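Local structure of response regulator aspartate phosphatase H (Bacillus subtilis, 3Q15) at residues Gln166-Tyr171 against Ile182-Val187; Gln307-Glu312 against Ala343-Ser348. The protein dephosphorylates the sporulation phosphotransferase Spo0F and also acts on the response regulator ComA, helping to separate competence and sporulation in time. One frame throughout, in Å; residues are numbered along the deposited sequence.

Both interactions join helices of the all-helical Rap fold, but different ones, and their nearest atoms are about 24 Å apart. Interaction 1 is the more central, its centre about 15 Å from the centre of the chain, and links two consecutive helices; all four of its touching residues are buried. Interaction 2, its centre about 31 Å from that point, is partly buried and joins helices with another helix, 316-328, between them in sequence. Neither has a hydrogen bond across it. In interaction 1 one leucine packs on a serine and, through its other methyl, on a second leucine; in interaction 2 a valine meets a valine, a tyrosine ring and a backbone carbonyl.

Interaction 1 (Gln166-Tyr171 against Ile182-Val187); sequences QALDIY and IQSLFV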
ATOM      1  N   GLN A 166       3.797  12.566  -3.586  1.00 50.58           N
ATOM      2  CA  GLN A 166       3.563  12.869  -4.998  1.00 57.62           C
ATOM      3  C   GLN A 166       2.611  14.050  -5.137  1.00 57.52           C
ATOM      4  O   GLN A 166       2.761  14.879  -6.035  1.00 62.63           O
ATOM      5  CB  GLN A 166       3.000  11.656  -5.736  1.00 58.81           C
ATOM      6  CG  GLN A 166       3.957  10.485  -5.816  1.00 64.72           C
ATOM      7  CD  GLN A 166       3.468   9.404  -6.756  1.00 67.16           C
ATOM      8  OE1 GLN A 166       2.999   8.355  -6.319  1.00 65.09           O
ATOM      9  NE2 GLN A 166       3.576   9.654  -8.057  1.00 70.84           N
ATOM     10  N   ALA A 167       1.631  14.120  -4.242  1.00 47.04           N
ATOM     11  CA  ALA A 167       0.704  15.242  -4.221  1.00 47.70           C
ATOM     12  C   ALA A 167       1.440  16.543  -3.912  1.00 56.30           C
ATOM     13  O   ALA A 167       1.345  17.515  -4.665  1.00 57.56           O
ATOM     14  CB  ALA A 167      -0.398  15.000  -3.206  1.00 40.35           C
ATOM     15  N   LEU A 168       2.184  16.546  -2.809  1.00 60.82           N
ATOM     16  CA  LEU A 168       2.912  17.734  -2.362  1.00 62.45           C
ATOM     17  C   LEU A 168       3.881  18.267  -3.417  1.00 69.14           C
ATOM     18  O   LEU A 168       4.062  19.478  -3.552  1.00 69.50           O
ATOM     19  CB  LEU A 168       3.663  17.450  -1.059  1.00 58.85           C
ATOM     20  CG  LEU A 168       4.387  18.645  -0.432  1.00 61.77           C
ATOM     21  CD1 LEU A 168       3.388  19.707   0.011  1.00 59.80           C
ATOM     22  CD2 LEU A 168       5.250  18.197   0.734  1.00 58.74           C
ATOM     23  N   ASP A 169       4.508  17.356  -4.154  1.00 70.74           N
ATOM     24  CA  ASP A 169       5.430  17.735  -5.215  1.00 73.85           C
ATOM     25  C   ASP A 169       4.735  18.623  -6.235  1.00 75.65           C
ATOM     26  O   ASP A 169       5.228  19.699  -6.572  1.00 79.61           O
ATOM     27  CB  ASP A 169       5.989  16.496  -5.912  1.00 78.15           C
ATOM     28  CG  ASP A 169       7.362  16.113  -5.405  1.00 85.26           C
ATOM     29  OD1 ASP A 169       7.698  16.480  -4.259  1.00 88.30           O
ATOM     30  OD2 ASP A 169       8.109  15.445  -6.152  1.00 87.91           O
ATOM     31  N   ILE A 170       3.587  18.160  -6.722  1.00 68.71           N
ATOM     32  CA  ILE A 170       2.821  18.888  -7.724  1.00 69.72           C
ATOM     33  C   ILE A 170       2.277  20.199  -7.167  1.00 71.94           C
ATOM     34  O   ILE A 170       2.258  21.218  -7.856  1.00 75.90           O
ATOM     35  CB  ILE A 170       1.652  18.043  -8.256  1.00 65.40           C
ATOM     36  CG1 ILE A 170       2.170  16.718  -8.810  1.00 65.97           C
ATOM     37  CG2 ILE A 170       0.888  18.811  -9.318  1.00 67.74           C
ATOM     38  CD1 ILE A 170       1.093  15.840  -9.388  1.00 66.77           C
ATOM     39  N   TYR A 171       1.837  20.164  -5.915  1.00 68.50           N
ATOM     40  CA  TYR A 171       1.273  21.344  -5.272  1.00 69.72           C
ATOM     41  C   TYR A 171       2.300  22.462  -5.121  1.00 73.78           C
ATOM     42  O   TYR A 171       1.981  23.639  -5.293  1.00 73.29           O
ATOM     43  CB  TYR A 171       0.689  20.977  -3.908  1.00 65.51           C
ATOM     44  CG  TYR A 171      -0.619  20.225  -3.992  1.00 64.94           C
ATOM     45  CD1 TYR A 171      -1.593  20.592  -4.908  1.00 66.38           C
ATOM     46  CD2 TYR A 171      -0.876  19.146  -3.156  1.00 59.09           C
ATOM     47  CE1 TYR A 171      -2.792  19.908  -4.989  1.00 66.01           C
ATOM     48  CE2 TYR A 171      -2.070  18.457  -3.231  1.00 61.95           C
ATOM     49  CZ  TYR A 171      -3.025  18.840  -4.149  1.00 65.93           C
ATOM     50  OH  TYR A 171      -4.218  18.151  -4.225  1.00 65.59           O
ATOM     51  N   ILE A 182      -0.585  22.982   2.762  1.00 46.47           N
ATOM     52  CA  ILE A 182      -0.673  22.911   4.212  1.00 46.75           C
ATOM     53  C   ILE A 182      -1.294  21.587   4.639  1.00 49.08           C
ATOM     54  O   ILE A 182      -0.774  20.906   5.525  1.00 45.87           O
ATOM     55  CB  ILE A 182      -1.489  24.080   4.779  1.00 48.89           C
ATOM     56  CG1 ILE A 182      -0.743  25.401   4.550  1.00 50.74           C
ATOM     57  CG2 ILE A 182      -1.764  23.866   6.257  1.00 50.33           C
ATOM     58  CD1 ILE A 182      -1.527  26.631   4.930  1.00 49.22           C
ATOM     59  N   GLN A 183      -2.401  21.224   3.995  1.00 50.12           N
ATOM     60  CA  GLN A 183      -3.073  19.958   4.279  1.00 48.10           C
ATOM     61  C   GLN A 183      -2.139  18.783   4.014  1.00 46.58           C
ATOM     62  O   GLN A 183      -2.174  17.783   4.726  1.00 49.62           O
ATOM     63  CB  GLN A 183      -4.345  19.812   3.438  1.00 46.45           C
ATOM     64  CG  GLN A 183      -5.440  20.812   3.768  1.00 45.77           C
ATOM     65  CD  GLN A 183      -6.537  20.849   2.717  1.00 48.69           C
ATOM     66  OE1 GLN A 183      -6.267  20.805   1.514  1.00 48.03           O
ATOM     67  NE2 GLN A 183      -7.782  20.926   3.168  1.00 49.39           N
ATOM     68  N   SER A 184      -1.306  18.908   2.985  1.00 45.07           N
ATOM     69  CA  SER A 184      -0.354  17.852   2.647  1.00 43.03           C
ATOM     70  C   SER A 184       0.726  17.734   3.714  1.00 44.95           C
ATOM     71  O   SER A 184       1.180  16.633   4.034  1.00 45.41           O
ATOM     72  CB  SER A 184       0.271  18.094   1.274  1.00 40.71           C
ATOM     73  OG  SER A 184      -0.700  17.968   0.249  1.00 41.95           O
ATOM     74  N   LEU A 185       1.128  18.871   4.267  1.00 44.35           N
ATOM     75  CA  LEU A 185       2.103  18.885   5.347  1.00 45.04           C
ATOM     76  C   LEU A 185       1.526  18.233   6.598  1.00 42.23           C
ATOM     77  O   LEU A 185       2.214  17.474   7.283  1.00 41.65           O
ATOM     78  CB  LEU A 185       2.560  20.319   5.641  1.00 40.45           C
ATOM     79  CG  LEU A 185       3.339  20.989   4.503  1.00 42.87           C
ATOM     80  CD1 LEU A 185       3.514  22.486   4.746  1.00 46.47           C
ATOM     81  CD2 LEU A 185       4.691  20.314   4.310  1.00 42.37           C
ATOM     82  N   PHE A 186       0.263  18.531   6.894  1.00 39.22           N
ATOM     83  CA  PHE A 186      -0.423  17.892   8.018  1.00 44.99           C
ATOM     84  C   PHE A 186      -0.464  16.376   7.851  1.00 42.35           C
ATOM     85  O   PHE A 186      -0.244  15.629   8.805  1.00 38.93           O
ATOM     86  CB  PHE A 186      -1.845  18.441   8.190  1.00 43.30           C
ATOM     87  CG  PHE A 186      -1.893  19.850   8.709  1.00 42.93           C
ATOM     88  CD1 PHE A 186      -0.752  20.456   9.214  1.00 43.77           C
ATOM     89  CD2 PHE A 186      -3.076  20.568   8.696  1.00 44.44           C
ATOM     90  CE1 PHE A 186      -0.789  21.755   9.693  1.00 43.24           C
ATOM     91  CE2 PHE A 186      -3.120  21.866   9.174  1.00 50.01           C
ATOM     92  CZ  PHE A 186      -1.972  22.460   9.674  1.00 49.33           C
ATOM     93  N   VAL A 187      -0.748  15.924   6.633  1.00 43.58           N
ATOM     94  CA  VAL A 187      -0.803  14.494   6.354  1.00 40.53           C
ATOM     95  C   VAL A 187       0.561  13.845   6.565  1.00 41.66           C
ATOM     96  O   VAL A 187       0.664  12.779   7.170  1.00 41.53           O
ATOM     97  CB  VAL A 187      -1.312  14.209   4.935  1.00 43.22           C
ATOM     98  CG1 VAL A 187      -1.176  12.728   4.612  1.00 42.96           C
ATOM     99  CG2 VAL A 187      -2.761  14.657   4.802  1.00 45.65           C
TER
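Leu168 reaches across to Ser184 and Leu185, and its atoms share out the work. CB lies 4.2 Å from Ser184 CB, at the pair whose CA atoms are nearest across the two segments. With CG anti to the backbone N (chi1 -176°) and chi2 at 65°, the methyls divide: CD1 settles 3.7 Å from Ser184 CB, while CD2 meets CD2 of Leu185 at 4.2 Å, the two leucines crossing at about a right angle. The segments run nearly antiparallel, at 154°, with axes 9.6 Å apart, and join the end of predicted TPR 2 to the start of predicted TPR 3. A small serine suits a spot where the CA atoms of Leu168 and Ser184 are 6.0 Å apart, since its short side chain lets the leucine lie over it. Its OG also approaches the Tyr171 ring obliquely, 3.6 Å from CD2, without bonding to it. That hydroxyl is instead hydrogen-bonded to the carbonyl O of Arg180, one turn back in its own helix, and Tyr171 OH bonds to Glu142. With both hydroxyls satisfied by other partners, what passes between the helices is van der Waals contact, so the fit depends on shape.

Interaction 2 (Gln307-Glu312 against Ala343-Ser348); sequences QAVYKE and AAVFES
Val345 sets its two methyls against Val309 and Tyr310 of segment 307-312. This is helix-to-helix packing in the C-terminal TPR domain, the helical superhelix built by repeated helix pairs: Val345 belongs to helix 332-348, in predicted TPR 6. Its CA-CB bond points toward the other segment, whereas those of Val309 and Tyr310 leave their helix to the flank. Val345 therefore comes up head-on, and its partners reach it from the side, Tyr310 with the end of its ring.

The two valines lie aslant to each other, with CG2 of Val309 3.8 Å from CG2 of Val345. Val309 can present that methyl because it stands anti to the backbone N, with CG1 held between N and the carbonyl carbon (chi1 76°). The ring of Tyr310, the next residue along, comes in obliquely, placing CE2 3.7 Å from the same CG2 of Val345; CD2 and CZ are a little farther off. A single methyl thus rests against an aliphatic branch and an aromatic ring together. Valine suits the place because its two short branches divide the task: CG2 takes these apolar partners, while CG1 turns to the backbone and approaches the carbonyl O of Val309 at 3.3 Å, a van der Waals contact.

Neighbouring residues close in on the contact. Val314 also touches Val345, Ile319 of helix 316-328 packs on Val309, and Thr277 of helix 277-290 touches Tyr310. Tyrosine suits a partly exposed place: the carbons of its ring pack on the valine, and the polar hydroxyl is tolerated near solvent. Three residues on from Val345, Ser348 turns its hydroxyl back on the chain: Ser348 OG donates a 2.6 Å hydrogen bond to Val345 O, the donor lying 20° off the carbonyl plane.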
ATOM      1  N   GLN A 307     -10.975  15.170  34.533  1.00 55.55           N
ATOM      2  CA  GLN A 307     -11.403  15.555  35.870  1.00 54.79           C
ATOM      3  C   GLN A 307     -11.350  14.362  36.806  1.00 53.57           C
ATOM      4  O   GLN A 307     -10.873  14.466  37.933  1.00 55.21           O
ATOM      5  CB  GLN A 307     -12.829  16.103  35.846  1.00 59.42           C
ATOM      6  CG  GLN A 307     -12.966  17.497  35.278  1.00 62.91           C
ATOM      7  CD  GLN A 307     -14.363  18.051  35.468  1.00 65.00           C
ATOM      8  OE1 GLN A 307     -15.317  17.299  35.662  1.00 62.71           O
ATOM      9  NE2 GLN A 307     -14.490  19.371  35.423  1.00 68.44           N
ATOM     10  N   ALA A 308     -11.844  13.226  36.325  1.00 50.34           N
ATOM     11  CA  ALA A 308     -12.032  12.052  37.169  1.00 55.46           C
ATOM     12  C   ALA A 308     -10.721  11.392  37.578  1.00 55.21           C
ATOM     13  O   ALA A 308     -10.570  10.951  38.720  1.00 55.69           O
ATOM     14  CB  ALA A 308     -12.943  11.043  36.480  1.00 50.40           C
ATOM     15  N   VAL A 309      -9.774  11.330  36.649  1.00 53.13           N
ATOM     16  CA  VAL A 309      -8.550  10.569  36.870  1.00 53.38           C
ATOM     17  C   VAL A 309      -7.436  11.385  37.526  1.00 54.29           C
ATOM     18  O   VAL A 309      -6.596  10.825  38.231  1.00 53.32           O
ATOM     19  CB  VAL A 309      -8.032   9.929  35.562  1.00 50.68           C
ATOM     20  CG1 VAL A 309      -7.370  10.976  34.682  1.00 49.83           C
ATOM     21  CG2 VAL A 309      -7.061   8.802  35.870  1.00 50.57           C
ATOM     22  N   TYR A 310      -7.433  12.698  37.298  1.00 54.67           N
ATOM     23  CA  TYR A 310      -6.410  13.573  37.875  1.00 59.05           C
ATOM     24  C   TYR A 310      -6.889  14.285  39.139  1.00 62.55           C
ATOM     25  O   TYR A 310      -6.158  15.088  39.720  1.00 66.24           O
ATOM     26  CB  TYR A 310      -5.902  14.591  36.843  1.00 56.93           C
ATOM     27  CG  TYR A 310      -5.089  13.958  35.739  1.00 54.89           C
ATOM     28  CD1 TYR A 310      -5.636  13.743  34.482  1.00 54.03           C
ATOM     29  CD2 TYR A 310      -3.777  13.559  35.960  1.00 55.78           C
ATOM     30  CE1 TYR A 310      -4.898  13.146  33.472  1.00 55.15           C
ATOM     31  CE2 TYR A 310      -3.032  12.966  34.959  1.00 55.58           C
ATOM     32  CZ  TYR A 310      -3.597  12.762  33.717  1.00 57.01           C
ATOM     33  OH  TYR A 310      -2.859  12.171  32.716  1.00 58.56           O
ATOM     34  N   LYS A 311      -8.117  13.991  39.552  1.00 63.81           N
ATOM     35  CA  LYS A 311      -8.673  14.523  40.791  1.00 67.21           C
ATOM     36  C   LYS A 311      -7.855  14.026  41.981  1.00 67.56           C
ATOM     37  O   LYS A 311      -7.310  12.923  41.940  1.00 67.50           O
ATOM     38  CB  LYS A 311     -10.133  14.079  40.924  1.00 69.63           C
ATOM     39  CG  LYS A 311     -10.828  14.488  42.208  1.00 74.88           C
ATOM     40  CD  LYS A 311     -12.285  14.036  42.198  1.00 80.06           C
ATOM     41  CE  LYS A 311     -12.985  14.345  43.518  1.00 87.15           C
ATOM     42  NZ  LYS A 311     -12.443  13.549  44.657  1.00 89.95           N
ATOM     43  N   GLU A 312      -7.760  14.837  43.032  1.00 69.44           N
ATOM     44  CA  GLU A 312      -7.005  14.451  44.224  1.00 70.00           C
ATOM     45  C   GLU A 312      -7.292  12.998  44.593  1.00 68.24           C
ATOM     46  O   GLU A 312      -6.374  12.194  44.747  1.00 68.41           O
ATOM     47  CB  GLU A 312      -7.329  15.369  45.403  1.00 79.62           C
ATOM     48  CG  GLU A 312      -6.494  15.086  46.646  1.00 86.63           C
ATOM     49  CD  GLU A 312      -6.920  15.912  47.845  1.00 97.35           C
ATOM     50  OE1 GLU A 312      -6.223  15.863  48.881  1.00100.73           O
ATOM     51  OE2 GLU A 312      -7.953  16.607  47.754  1.00101.74           O
ATOM     52  N   ALA A 343      -3.561   4.252  34.167  1.00 48.40           N
ATOM     53  CA  ALA A 343      -2.500   3.360  34.621  1.00 46.52           C
ATOM     54  C   ALA A 343      -1.333   4.145  35.209  1.00 50.77           C
ATOM     55  O   ALA A 343      -0.748   3.739  36.212  1.00 54.49           O
ATOM     56  CB  ALA A 343      -2.024   2.473  33.488  1.00 42.53           C
ATOM     57  N   ALA A 344      -0.994   5.264  34.578  1.00 46.98           N
ATOM     58  CA  ALA A 344       0.116   6.093  35.038  1.00 48.20           C
ATOM     59  C   ALA A 344      -0.225   6.797  36.348  1.00 52.77           C
ATOM     60  O   ALA A 344       0.609   6.894  37.253  1.00 54.32           O
ATOM     61  CB  ALA A 344       0.500   7.110  33.971  1.00 44.90           C
ATOM     62  N   VAL A 345      -1.455   7.288  36.448  1.00 50.73           N
ATOM     63  CA  VAL A 345      -1.907   7.944  37.669  1.00 50.70           C
ATOM     64  C   VAL A 345      -1.856   6.988  38.860  1.00 52.96           C
ATOM     65  O   VAL A 345      -1.352   7.342  39.924  1.00 52.76           O
ATOM     66  CB  VAL A 345      -3.331   8.517  37.517  1.00 51.42           C
ATOM     67  CG1 VAL A 345      -3.850   9.036  38.857  1.00 52.12           C
ATOM     68  CG2 VAL A 345      -3.350   9.618  36.467  1.00 51.14           C
ATOM     69  N   PHE A 346      -2.368   5.774  38.687  1.00 48.65           N
ATOM     70  CA  PHE A 346      -2.360   4.812  39.785  1.00 55.16           C
ATOM     71  C   PHE A 346      -0.949   4.353  40.154  1.00 58.18           C
ATOM     72  O   PHE A 346      -0.631   4.199  41.335  1.00 61.34           O
ATOM     73  CB  PHE A 346      -3.275   3.619  39.497  1.00 52.01           C
ATOM     74  CG  PHE A 346      -4.737   3.928  39.658  1.00 54.30           C
ATOM     75  CD1 PHE A 346      -5.287   4.111  40.916  1.00 58.27           C
ATOM     76  CD2 PHE A 346      -5.564   4.032  38.550  1.00 55.43           C
ATOM     77  CE1 PHE A 346      -6.634   4.396  41.065  1.00 59.53           C
ATOM     78  CE2 PHE A 346      -6.911   4.315  38.691  1.00 55.98           C
ATOM     79  CZ  PHE A 346      -7.447   4.497  39.947  1.00 57.92           C
ATOM     80  N   GLU A 347      -0.103   4.142  39.152  1.00 54.99           N
ATOM     81  CA  GLU A 347       1.293   3.808  39.417  1.00 56.13           C
ATOM     82  C   GLU A 347       1.961   4.863  40.295  1.00 57.25           C
ATOM     83  O   GLU A 347       2.771   4.534  41.161  1.00 59.89           O
ATOM     84  CB  GLU A 347       2.083   3.663  38.116  1.00 53.64           C
ATOM     85  CG  GLU A 347       2.007   2.294  37.471  1.00 54.82           C
ATOM     86  CD  GLU A 347       2.963   2.163  36.300  1.00 55.34           C
ATOM     87  OE1 GLU A 347       3.135   1.041  35.785  1.00 55.90           O
ATOM     88  OE2 GLU A 347       3.548   3.192  35.898  1.00 57.74           O
ATOM     89  N   SER A 348       1.626   6.128  40.061  1.00 55.99           N
ATOM     90  CA  SER A 348       2.267   7.230  40.769  1.00 58.86           C
ATOM     91  C   SER A 348       2.016   7.154  42.273  1.00 59.59           C
ATOM     92  O   SER A 348       2.811   7.658  43.067  1.00 64.89           O
ATOM     93  CB  SER A 348       1.798   8.581  40.217  1.00 60.42           C
ATOM     94  OG  SER A 348       0.518   8.932  40.720  1.00 62.66           O
TER